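Local coordinates for protein type II restriction enzyme AgeI (Thalassobius gelatinovorus, PDB 5DWA) that recognises the double-stranded DNA sequence 5'-ACCGGT-3' and cleaves it after the first A, leaving fragments with 5'-terminal phosphates, at residues A[48-53]-A[69-74]; A[27-32]-A[75-80]. One frame throughout, in Å; residues are numbered along the deposited sequence. Where two conformers were deposited one is given.

Contact 1: residues A[48-53]-A[69-74]. With nucleotides of chain C.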
ATOM      1  N   GLY A  48     -15.185   8.159  12.565  1.00 12.33           N
ATOM      2  CA  GLY A  48     -15.060   9.568  12.243  1.00 13.28           C
ATOM      3  C   GLY A  48     -15.718  10.443  13.287  1.00 14.10           C
ATOM      4  O   GLY A  48     -15.105  11.392  13.792  1.00 14.65           O
ATOM      5  N   GLN A  49     -16.962  10.121  13.624  1.00 15.65           N
ATOM      6  CA  GLN A  49     -17.691  10.915  14.610  1.00 16.39           C
ATOM      7  C   GLN A  49     -17.104  10.725  16.003  1.00 15.89           C
ATOM      8  O   GLN A  49     -17.008  11.682  16.769  1.00 17.20           O
ATOM      9  CB  GLN A  49     -19.190  10.575  14.598  1.00 18.81           C
ATOM     10  CG  GLN A  49     -19.922  10.958  13.307  1.00 21.00           C
ATOM     11  CD  GLN A  49     -19.735  12.422  12.900  1.00 24.68           C
ATOM     12  OE1 GLN A  49     -19.602  13.310  13.745  1.00 27.07           O
ATOM     13  NE2 GLN A  49     -19.721  12.673  11.594  1.00 24.96           N
ATOM     14  N   ALA A  50     -16.670   9.505  16.334  1.00 15.36           N
ATOM     15  CA  ALA A  50     -16.030   9.289  17.621  1.00 15.48           C
ATOM     16  C   ALA A  50     -14.735  10.093  17.757  1.00 15.64           C
ATOM     17  O   ALA A  50     -14.381  10.547  18.848  1.00 16.37           O
ATOM     18  CB  ALA A  50     -15.759   7.817  17.834  1.00 16.47           C
ATOM     19  N   PHE A  51     -14.020  10.277  16.655  1.00 14.15           N
ATOM     20  CA  PHE A  51     -12.795  11.057  16.711  1.00 13.51           C
ATOM     21  C   PHE A  51     -13.085  12.529  16.982  1.00 13.12           C
ATOM     22  O   PHE A  51     -12.393  13.178  17.769  1.00 14.64           O
ATOM     23  CB  PHE A  51     -11.996  10.901  15.411  1.00 13.08           C
ATOM     24  CG  PHE A  51     -10.670  11.615  15.425  1.00 12.12           C
ATOM     25  CD1 PHE A  51      -9.728  11.335  16.407  1.00 13.61           C
ATOM     26  CD2 PHE A  51     -10.352  12.546  14.444  1.00 13.27           C
ATOM     27  CE1 PHE A  51      -8.499  11.984  16.419  1.00 13.36           C
ATOM     28  CE2 PHE A  51      -9.129  13.199  14.446  1.00 13.15           C
ATOM     29  CZ  PHE A  51      -8.196  12.913  15.433  1.00 12.44           C
ATOM     30  N   VAL A  52     -14.104  13.062  16.319  1.00 14.40           N
ATOM     31  CA  VAL A  52     -14.503  14.447  16.539  1.00 15.54           C
ATOM     32  C   VAL A  52     -14.953  14.630  17.990  1.00 16.64           C
ATOM     33  O   VAL A  52     -14.597  15.612  18.649  1.00 19.57           O
ATOM     34  CB  VAL A  52     -15.622  14.855  15.577  1.00 15.50           C
ATOM     35  CG1 VAL A  52     -16.163  16.235  15.922  1.00 17.00           C
ATOM     36  CG2 VAL A  52     -15.113  14.841  14.143  1.00 15.42           C
ATOM     37  N   MET A  53     -15.707  13.655  18.486  1.00 16.80           N
ATOM     38  CA  MET A  53     -16.134  13.651  19.878  1.00 16.53           C
ATOM     39  C   MET A  53     -14.940  13.556  20.825  1.00 16.52           C
ATOM     40  O   MET A  53     -14.828  14.331  21.776  1.00 17.51           O
ATOM     41  CB  MET A  53     -17.116  12.498  20.126  1.00 17.71           C
ATOM     42  CG  MET A  53     -17.655  12.407  21.553  1.00 17.44           C
ATOM     43  SD  MET A  53     -16.647  11.310  22.563  1.00 19.77           S
ATOM     44  CE  MET A  53     -17.656  11.247  24.051  1.00 21.14           C
ATOM     45  N   HIS A  69      -4.154   5.002  19.909  1.00 13.54           N
ATOM     46  CA  HIS A  69      -4.115   4.272  21.178  1.00 13.47           C
ATOM     47  C   HIS A  69      -5.501   4.054  21.773  1.00 14.24           C
ATOM     48  O   HIS A  69      -5.660   3.198  22.642  1.00 15.80           O
ATOM     49  CB  HIS A  69      -3.236   4.992  22.219  1.00 14.20           C
ATOM     50  CG  HIS A  69      -1.771   4.960  21.911  1.00 15.47           C
ATOM     51  ND1 HIS A  69      -1.129   3.833  21.451  1.00 16.69           N
ATOM     52  CD2 HIS A  69      -0.819   5.917  22.019  1.00 17.02           C
ATOM     53  CE1 HIS A  69       0.151   4.095  21.275  1.00 17.68           C
ATOM     54  NE2 HIS A  69       0.368   5.355  21.615  1.00 17.95           N
ATOM     55  N   VAL A  70      -6.500   4.816  21.321  1.00 13.48           N
ATOM     56  CA  VAL A  70      -7.849   4.668  21.876  1.00 14.09           C
ATOM     57  C   VAL A  70      -8.816   4.064  20.864  1.00 13.74           C
ATOM     58  O   VAL A  70      -9.247   2.928  21.027  1.00 15.68           O
ATOM     59  CB  VAL A  70      -8.415   6.015  22.383  1.00 14.65           C
ATOM     60  CG1 VAL A  70      -9.828   5.830  22.961  1.00 15.37           C
ATOM     61  CG2 VAL A  70      -7.481   6.615  23.416  1.00 15.35           C
ATOM     62  N   LEU A  71      -9.138   4.802  19.802  1.00 13.32           N
ATOM     63  CA  LEU A  71     -10.134   4.338  18.834  1.00 12.67           C
ATOM     64  C   LEU A  71      -9.725   3.035  18.139  1.00 12.14           C
ATOM     65  O   LEU A  71     -10.504   2.094  18.076  1.00 12.67           O
ATOM     66  CB  LEU A  71     -10.421   5.428  17.785  1.00 12.98           C
ATOM     67  CG  LEU A  71     -11.004   6.751  18.303  1.00 14.02           C
ATOM     68  CD1 LEU A  71     -11.373   7.690  17.149  1.00 15.11           C
ATOM     69  CD2 LEU A  71     -12.217   6.507  19.210  1.00 14.88           C
ATOM     70  N   TYR A  72      -8.492   2.984  17.638  1.00 11.92           N
ATOM     71  CA  TYR A  72      -7.957   1.762  17.035  1.00 12.35           C
ATOM     72  C   TYR A  72      -8.073   0.558  17.947  1.00 12.54           C
ATOM     73  O   TYR A  72      -8.548  -0.502  17.550  1.00 13.39           O
ATOM     74  CB  TYR A  72      -6.495   1.997  16.684  1.00 12.42           C
ATOM     75  CG  TYR A  72      -5.687   0.826  16.172  1.00 11.65           C
ATOM     76  CD1 TYR A  72      -6.120   0.046  15.104  1.00 11.98           C
ATOM     77  CD2 TYR A  72      -4.426   0.574  16.696  1.00 13.20           C
ATOM     78  CE1 TYR A  72      -5.337  -0.990  14.611  1.00 12.14           C
ATOM     79  CE2 TYR A  72      -3.650  -0.449  16.217  1.00 13.16           C
ATOM     80  CZ  TYR A  72      -4.091  -1.216  15.172  1.00 12.68           C
ATOM     81  OH  TYR A  72      -3.273  -2.217  14.702  1.00 13.48           O
ATOM     82  N   ARG A  73      -7.621   0.739  19.181  0.56 12.03           N
ATOM     83  CA  ARG A  73      -7.572  -0.358  20.137  0.56 13.85           C
ATOM     84  C   ARG A  73      -8.957  -0.845  20.517  0.56 15.02           C
ATOM     85  O   ARG A  73      -9.209  -2.049  20.580  0.56 17.18           O
ATOM     86  CB  ARG A  73      -6.814   0.068  21.391  0.56 15.97           C
ATOM     87  CG  ARG A  73      -5.343   0.290  21.154  0.56 16.26           C
ATOM     88  CD  ARG A  73      -4.652  -0.970  20.668  0.56 18.50           C
ATOM     89  NE  ARG A  73      -3.270  -0.683  20.308  0.56 20.22           N
ATOM     90  CZ  ARG A  73      -2.410  -1.577  19.833  0.56 18.17           C
ATOM     91  NH1 ARG A  73      -2.780  -2.837  19.650  0.56 18.80           N
ATOM     92  NH2 ARG A  73      -1.180  -1.204  19.532  0.56 18.40           N
ATOM     93  N   ILE A  74      -9.852   0.097  20.781  1.00 14.75           N
ATOM     94  CA  ILE A  74     -11.217  -0.248  21.129  1.00 16.08           C
ATOM     95  C   ILE A  74     -11.901  -0.949  19.954  1.00 15.23           C
ATOM     96  O   ILE A  74     -12.591  -1.949  20.134  1.00 16.04           O
ATOM     97  CB  ILE A  74     -12.021   0.999  21.555  1.00 17.10           C
ATOM     98  CG1 ILE A  74     -11.480   1.535  22.885  1.00 18.06           C
ATOM     99  CG2 ILE A  74     -13.488   0.666  21.689  1.00 17.71           C
ATOM    100  CD1 ILE A  74     -12.152   2.803  23.372  1.00 18.39           C
TER
ATOM    101  P    DG C   8       0.472  -1.763  14.525  1.00 12.56           P
ATOM    102  OP1  DG C   8      -0.778  -1.754  15.326  1.00 13.44           O
ATOM    103  OP2  DG C   8       1.453  -0.669  14.712  1.00 14.21           O
ATOM    104  O5'  DG C   8       1.167  -3.163  14.775  1.00 12.05           O
ATOM    105  C5'  DG C   8       0.395  -4.344  14.571  1.00 11.36           C
ATOM    106  C4'  DG C   8       1.236  -5.447  13.962  1.00 11.02           C
ATOM    107  O4'  DG C   8       1.611  -5.100  12.602  1.00 11.55           O
ATOM    108  C3'  DG C   8       2.522  -5.743  14.695  1.00 11.65           C
ATOM    109  O3'  DG C   8       2.693  -7.147  14.692  1.00 11.91           O
ATOM    110  C2'  DG C   8       3.591  -4.994  13.866  1.00 11.82           C
ATOM    111  C1'  DG C   8       3.034  -5.088  12.461  1.00 11.67           C
ATOM    112  N9   DG C   8       3.341  -3.956  11.595  1.00 11.61           N
ATOM    113  C8   DG C   8       3.272  -2.621  11.912  1.00 12.02           C
ATOM    114  N7   DG C   8       3.535  -1.830  10.891  1.00 12.23           N
ATOM    115  C5   DG C   8       3.734  -2.708   9.835  1.00 11.57           C
ATOM    116  C6   DG C   8       4.048  -2.446   8.487  1.00 10.99           C
ATOM    117  O6   DG C   8       4.173  -1.350   7.940  1.00 12.38           O
ATOM    118  N1   DG C   8       4.188  -3.617   7.745  1.00 11.53           N
ATOM    119  C2   DG C   8       4.041  -4.891   8.245  1.00 10.52           C
ATOM    120  N2   DG C   8       4.207  -5.915   7.375  1.00 11.22           N
ATOM    121  N3   DG C   8       3.751  -5.144   9.511  1.00 11.29           N
ATOM    122  C4   DG C   8       3.619  -4.013  10.244  1.00 10.74           C
ATOM    123  P    DG C   7      -3.017   2.338  10.630  1.00 11.17           P
ATOM    124  OP1  DG C   7      -3.979   2.597  11.722  1.00 11.29           O
ATOM    125  OP2  DG C   7      -2.070   3.382  10.214  1.00 12.73           O
ATOM    126  O5'  DG C   7      -2.133   1.078  11.052  1.00 12.07           O
ATOM    127  C5'  DG C   7      -2.735  -0.152  11.379  1.00 10.92           C
ATOM    128  C4'  DG C   7      -1.656  -1.214  11.528  1.00 11.08           C
ATOM    129  O4'  DG C   7      -1.174  -1.605  10.218  1.00 12.00           O
ATOM    130  C3'  DG C   7      -0.421  -0.758  12.290  1.00 11.27           C
ATOM    131  O3'  DG C   7       0.107  -1.859  12.971  1.00 12.38           O
ATOM    132  C2'  DG C   7       0.518  -0.297  11.169  1.00 11.93           C
ATOM    133  C1'  DG C   7       0.221  -1.328  10.097  1.00 12.14           C
ATOM    134  N9   DG C   7       0.412  -0.849   8.742  1.00 11.71           N
ATOM    135  C8   DG C   7       0.658   0.442   8.332  1.00 11.87           C
ATOM    136  N7   DG C   7       0.703   0.564   7.035  1.00 10.99           N
ATOM    137  C5   DG C   7       0.436  -0.712   6.562  1.00 10.61           C
ATOM    138  C6   DG C   7       0.346  -1.197   5.238  1.00 11.73           C
ATOM    139  O6   DG C   7       0.470  -0.566   4.179  1.00 12.86           O
ATOM    140  N1   DG C   7       0.056  -2.552   5.202  1.00 11.96           N
ATOM    141  C2   DG C   7      -0.121  -3.348   6.307  1.00 11.81           C
ATOM    142  N2   DG C   7      -0.400  -4.632   6.072  1.00 13.02           N
ATOM    143  N3   DG C   7      -0.034  -2.909   7.550  1.00 11.65           N
ATOM    144  C4   DG C   7       0.244  -1.588   7.602  1.00 11.51           C
TER

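Contact 2: residues A[27-32]-A[75-80]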
ATOM      1  N   GLN A  27     -15.715   8.013  28.958  0.52 20.45           N
ATOM      2  CA  GLN A  27     -16.703   8.789  28.209  0.52 21.21           C
ATOM      3  C   GLN A  27     -16.575   8.505  26.718  0.52 19.78           C
ATOM      4  O   GLN A  27     -17.568   8.290  26.024  0.52 18.69           O
ATOM      5  CB  GLN A  27     -16.538  10.289  28.460  0.52 23.45           C
ATOM      6  CG  GLN A  27     -16.888  10.757  29.860  0.52 25.67           C
ATOM      7  CD  GLN A  27     -16.553  12.220  30.070  0.52 28.53           C
ATOM      8  OE1 GLN A  27     -15.896  12.587  31.043  0.52 30.49           O
ATOM      9  NE2 GLN A  27     -17.001  13.066  29.150  0.52 29.52           N
ATOM     10  N   ILE A  28     -15.336   8.510  26.235  1.00 19.02           N
ATOM     11  CA  ILE A  28     -15.079   8.237  24.829  1.00 18.10           C
ATOM     12  C   ILE A  28     -15.497   6.807  24.502  1.00 18.66           C
ATOM     13  O   ILE A  28     -16.154   6.555  23.494  1.00 18.29           O
ATOM     14  CB  ILE A  28     -13.595   8.448  24.487  1.00 17.36           C
ATOM     15  CG1 ILE A  28     -13.218   9.924  24.653  1.00 18.70           C
ATOM     16  CG2 ILE A  28     -13.296   7.980  23.061  1.00 17.37           C
ATOM     17  CD1 ILE A  28     -11.718  10.192  24.688  1.00 19.84           C
ATOM     18  N   SER A  29     -15.124   5.875  25.372  0.62 16.99           N
ATOM     19  CA  SER A  29     -15.471   4.475  25.176  0.62 17.96           C
ATOM     20  C   SER A  29     -16.986   4.278  25.151  0.62 19.31           C
ATOM     21  O   SER A  29     -17.508   3.557  24.302  0.62 19.19           O
ATOM     22  CB  SER A  29     -14.841   3.612  26.272  0.62 18.16           C
ATOM     23  OG  SER A  29     -15.061   2.238  26.014  0.62 20.00           O
ATOM     24  N   ASP A  30     -17.689   4.931  26.073  1.00 20.27           N
ATOM     25  CA  ASP A  30     -19.143   4.809  26.165  1.00 21.00           C
ATOM     26  C   ASP A  30     -19.866   5.309  24.916  1.00 20.25           C
ATOM     27  O   ASP A  30     -20.938   4.809  24.571  1.00 21.70           O
ATOM     28  CB  ASP A  30     -19.675   5.565  27.388  1.00 22.36           C
ATOM     29  CG  ASP A  30     -19.327   4.879  28.702  1.00 25.25           C
ATOM     30  OD1 ASP A  30     -18.888   3.710  28.670  1.00 26.75           O
ATOM     31  OD2 ASP A  30     -19.504   5.514  29.764  1.00 26.64           O
ATOM     32  N   TYR A  31     -19.288   6.303  24.251  1.00 18.35           N
ATOM     33  CA  TYR A  31     -19.864   6.815  23.009  1.00 18.12           C
ATOM     34  C   TYR A  31     -19.548   5.889  21.836  1.00 18.13           C
ATOM     35  O   TYR A  31     -20.410   5.577  21.022  1.00 20.32           O
ATOM     36  CB  TYR A  31     -19.346   8.224  22.720  1.00 18.61           C
ATOM     37  CG  TYR A  31     -19.826   8.793  21.405  1.00 19.73           C
ATOM     38  CD1 TYR A  31     -21.167   9.086  21.207  1.00 21.33           C
ATOM     39  CD2 TYR A  31     -18.941   9.042  20.366  1.00 20.34           C
ATOM     40  CE1 TYR A  31     -21.618   9.613  20.003  1.00 23.36           C
ATOM     41  CE2 TYR A  31     -19.382   9.567  19.161  1.00 22.30           C
ATOM     42  CZ  TYR A  31     -20.721   9.848  18.988  1.00 23.56           C
ATOM     43  OH  TYR A  31     -21.159  10.372  17.795  1.00 24.81           O
ATOM     44  N   PHE A  32     -18.305   5.429  21.786  1.00 16.88           N
ATOM     45  CA  PHE A  32     -17.788   4.730  20.611  1.00 16.02           C
ATOM     46  C   PHE A  32     -18.132   3.237  20.567  1.00 16.96           C
ATOM     47  O   PHE A  32     -18.532   2.730  19.524  1.00 17.11           O
ATOM     48  CB  PHE A  32     -16.271   4.930  20.550  1.00 15.47           C
ATOM     49  CG  PHE A  32     -15.592   4.275  19.374  1.00 14.29           C
ATOM     50  CD1 PHE A  32     -16.079   4.423  18.084  1.00 15.09           C
ATOM     51  CD2 PHE A  32     -14.424   3.546  19.569  1.00 15.33           C
ATOM     52  CE1 PHE A  32     -15.424   3.837  17.008  1.00 15.61           C
ATOM     53  CE2 PHE A  32     -13.763   2.960  18.502  1.00 15.01           C
ATOM     54  CZ  PHE A  32     -14.260   3.097  17.226  1.00 15.64           C
ATOM     55  N   TYR A  75     -11.703  -0.423  18.746  1.00 13.99           N
ATOM     56  CA  TYR A  75     -12.289  -1.025  17.557  1.00 13.33           C
ATOM     57  C   TYR A  75     -11.817  -2.471  17.387  1.00 15.15           C
ATOM     58  O   TYR A  75     -12.625  -3.380  17.185  1.00 16.00           O
ATOM     59  CB  TYR A  75     -11.946  -0.186  16.322  1.00 12.68           C
ATOM     60  CG  TYR A  75     -12.683  -0.606  15.075  1.00 11.63           C
ATOM     61  CD1 TYR A  75     -13.882   0.005  14.728  1.00 12.54           C
ATOM     62  CD2 TYR A  75     -12.184  -1.601  14.239  1.00 11.96           C
ATOM     63  CE1 TYR A  75     -14.574  -0.365  13.597  1.00 12.73           C
ATOM     64  CE2 TYR A  75     -12.866  -1.977  13.087  1.00 11.88           C
ATOM     65  CZ  TYR A  75     -14.065  -1.350  12.774  1.00 12.55           C
ATOM     66  OH  TYR A  75     -14.777  -1.694  11.648  1.00 14.10           O
ATOM     67  N   ILE A  76     -10.508  -2.681  17.478  1.00 15.92           N
ATOM     68  CA  ILE A  76      -9.939  -4.021  17.365  1.00 18.04           C
ATOM     69  C   ILE A  76     -10.498  -4.989  18.420  1.00 18.33           C
ATOM     70  O   ILE A  76     -10.737  -6.162  18.120  1.00 20.41           O
ATOM     71  CB  ILE A  76      -8.391  -3.961  17.466  1.00 20.86           C
ATOM     72  CG1 ILE A  76      -7.808  -3.225  16.258  1.00 23.85           C
ATOM     73  CG2 ILE A  76      -7.791  -5.362  17.590  1.00 22.85           C
ATOM     74  CD1 ILE A  76      -8.177  -3.839  14.932  1.00 24.35           C
ATOM     75  N   ARG A  77     -10.725  -4.500  19.638  1.00 16.63           N
ATOM     76  CA  ARG A  77     -11.260  -5.337  20.712  1.00 18.60           C
ATOM     77  C   ARG A  77     -12.727  -5.670  20.503  1.00 18.49           C
ATOM     78  O   ARG A  77     -13.169  -6.795  20.753  1.00 20.86           O
ATOM     79  CB  ARG A  77     -11.097  -4.641  22.062  1.00 19.75           C
ATOM     80  CG  ARG A  77     -11.647  -5.466  23.238  1.00 23.24           C
ATOM     81  CD  ARG A  77     -11.592  -4.717  24.559  1.00 25.82           C
ATOM     82  NE  ARG A  77     -12.629  -3.694  24.671  1.00 27.13           N
ATOM     83  CZ  ARG A  77     -12.386  -2.427  24.989  1.00 29.26           C
ATOM     84  NH1 ARG A  77     -11.143  -2.030  25.220  1.00 30.46           N
ATOM     85  NH2 ARG A  77     -13.382  -1.556  25.077  1.00 29.67           N
ATOM     86  N   GLU A  78     -13.481  -4.685  20.035  1.00 17.00           N
ATOM     87  CA  GLU A  78     -14.934  -4.783  20.041  1.00 17.19           C
ATOM     88  C   GLU A  78     -15.585  -5.279  18.756  1.00 16.36           C
ATOM     89  O   GLU A  78     -16.716  -5.759  18.783  1.00 17.92           O
ATOM     90  CB  GLU A  78     -15.526  -3.423  20.404  1.00 18.90           C
ATOM     91  CG  GLU A  78     -15.141  -2.949  21.789  1.00 20.23           C
ATOM     92  CD  GLU A  78     -15.866  -3.722  22.878  1.00 23.40           C
ATOM     93  OE1 GLU A  78     -16.937  -4.291  22.582  1.00 26.11           O
ATOM     94  OE2 GLU A  78     -15.365  -3.754  24.017  1.00 24.25           O
ATOM     95  N   LYS A  79     -14.898  -5.167  17.621  1.00 16.00           N
ATOM     96  CA  LYS A  79     -15.523  -5.515  16.349  1.00 14.95           C
ATOM     97  C   LYS A  79     -15.914  -6.998  16.278  1.00 17.13           C
ATOM     98  O   LYS A  79     -15.091  -7.879  16.505  1.00 17.36           O
ATOM     99  CB  LYS A  79     -14.587  -5.157  15.184  1.00 14.58           C
ATOM    100  CG  LYS A  79     -15.256  -5.215  13.827  1.00 14.05           C
ATOM    101  CD  LYS A  79     -16.269  -4.087  13.670  1.00 16.48           C
ATOM    102  CE  LYS A  79     -16.917  -4.055  12.294  1.00 16.76           C
ATOM    103  NZ  LYS A  79     -17.663  -2.776  12.087  1.00 18.24           N
ATOM    104  N   ILE A  80     -17.176  -7.260  15.954  1.00 17.56           N
ATOM    105  CA  ILE A  80     -17.690  -8.626  15.902  1.00 19.25           C
ATOM    106  C   ILE A  80     -18.006  -9.072  14.473  1.00 18.59           C
ATOM    107  O   ILE A  80     -18.478  -8.286  13.656  1.00 20.10           O
ATOM    108  CB  ILE A  80     -18.970  -8.768  16.771  1.00 21.83           C
ATOM    109  CG1 ILE A  80     -18.675  -8.362  18.215  1.00 25.73           C
ATOM    110  CG2 ILE A  80     -19.511 -10.189  16.732  1.00 22.24           C
ATOM    111  CD1 ILE A  80     -17.565  -9.157  18.853  1.00 27.46           C
TER
HETATM  112  O   HOH W   1     -13.504   0.386  26.916  1.00 28.32           O

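Contact 1: residues A[48-53]-A[69-74]
Leu71 reaches from helix 63-78 to helix 43-57 with both methyls of its fork. CD1 lies against the start of the Phe51 side chain, 3.7 Å from Phe51 CB, while CD2 meets Ala50 CB at 4.0 Å. CG of Leu71 stands anti to its own carbonyl carbon (chi1 -62°), which sends the fork toward helix 43-57 to straddle the two neighbouring residues. The Phe51 side chain crosses Leu71 at about a right angle, and the Phe51 ring runs on past the methyl to meet Trp67 edge-to-face. No hydrogen bond joins 48-53 to 69-74; the contact is purely apolar and buried.

On the DNA side of helix 63-78, CG anti to the backbone N (chi1 174°) carries the Tyr72 ring out to the DNA, where its hydroxyl donates to OP1 of DG8 of chain C, with OH and OP1 2.6 Å apart. That oxygen sits at the ring edge, near its plane. A phenylalanine here would probably leave this DG8 phosphate oxygen without its hydroxyl donor. Phe32 of helix 22-36 packs on Ala50 and Leu71, helix 84-109 touches Phe51 through Ala99, and strand 2-8 meets His69 and Arg73.

Contact 2: residues A[27-32]-A[75-80]
The ring of Phe32, on helix 22-36, meets Tyr75, near the C-terminal end of helix 63-78, in a helix-to-helix packing within the helical part of this PD-(D/E)XK nuclease. CZ of Phe32 comes in at the edge of the Tyr75 ring, in its plane, 4.0 Å from Tyr75 CD1. CE2 of the same phenylalanine lies 4.0 Å from the Tyr75 backbone N. Phe32 holds CG anti to its backbone N (chi1 -179°), which carries the ring to the neighbouring helix.

A second, polar link runs through water. Ser29 OG and Arg77 NH2 are 4.3 Å apart, and in the Ser29 conformer given, a water bridges them, accepting from Arg77 NH2 at 2.7 Å and lying 2.6 Å from Ser29 OG.

Further out, the Tyr75 hydroxyl is hydrogen-bonded to Ser87 of helix 84-109, and Lys79 NZ adds a weak bond to it. Lys79 NZ also binds the backbone O of Val36, tying the end of helix 63-78 back to helix 22-36. Tyr75 and Lys79 both pack on DNA phosphates.

What steadies the arginine is a salt bridge to Glu78: NE and NH2 of Arg77 grip it side-on, both on the single oxygen OE2, which lies in the guanidinium plane. Arg77 NE lies 2.8 Å from Glu78 OE2, with 157° at the hydrogen, and the NH2 bond is more bent at 136°.

Both contacts draw on helix 63-78: contact 1 sets it against helix 43-57, and contact 2, about one turn further on, against helix 22-36. Their centres lie about 8 Å apart, and contact 1 is nested within the loop that contact 2 closes. Phe32 joins them directly, since its CD1 packs 3.4 Å from Ala50 CB and its CD2 3.7 Å from Ile74 CG2. Contact 1 is the deeper and meets through hydrocarbon alone. Contact 2 lies farther from the chain's centre and pairs a buried aromatic contact with an exposed arginine and a bridging water. Both segments of helix 63-78 also meet the DNA backbone: Tyr72 by a hydrogen bond to a phosphate, Tyr75 by packing on one.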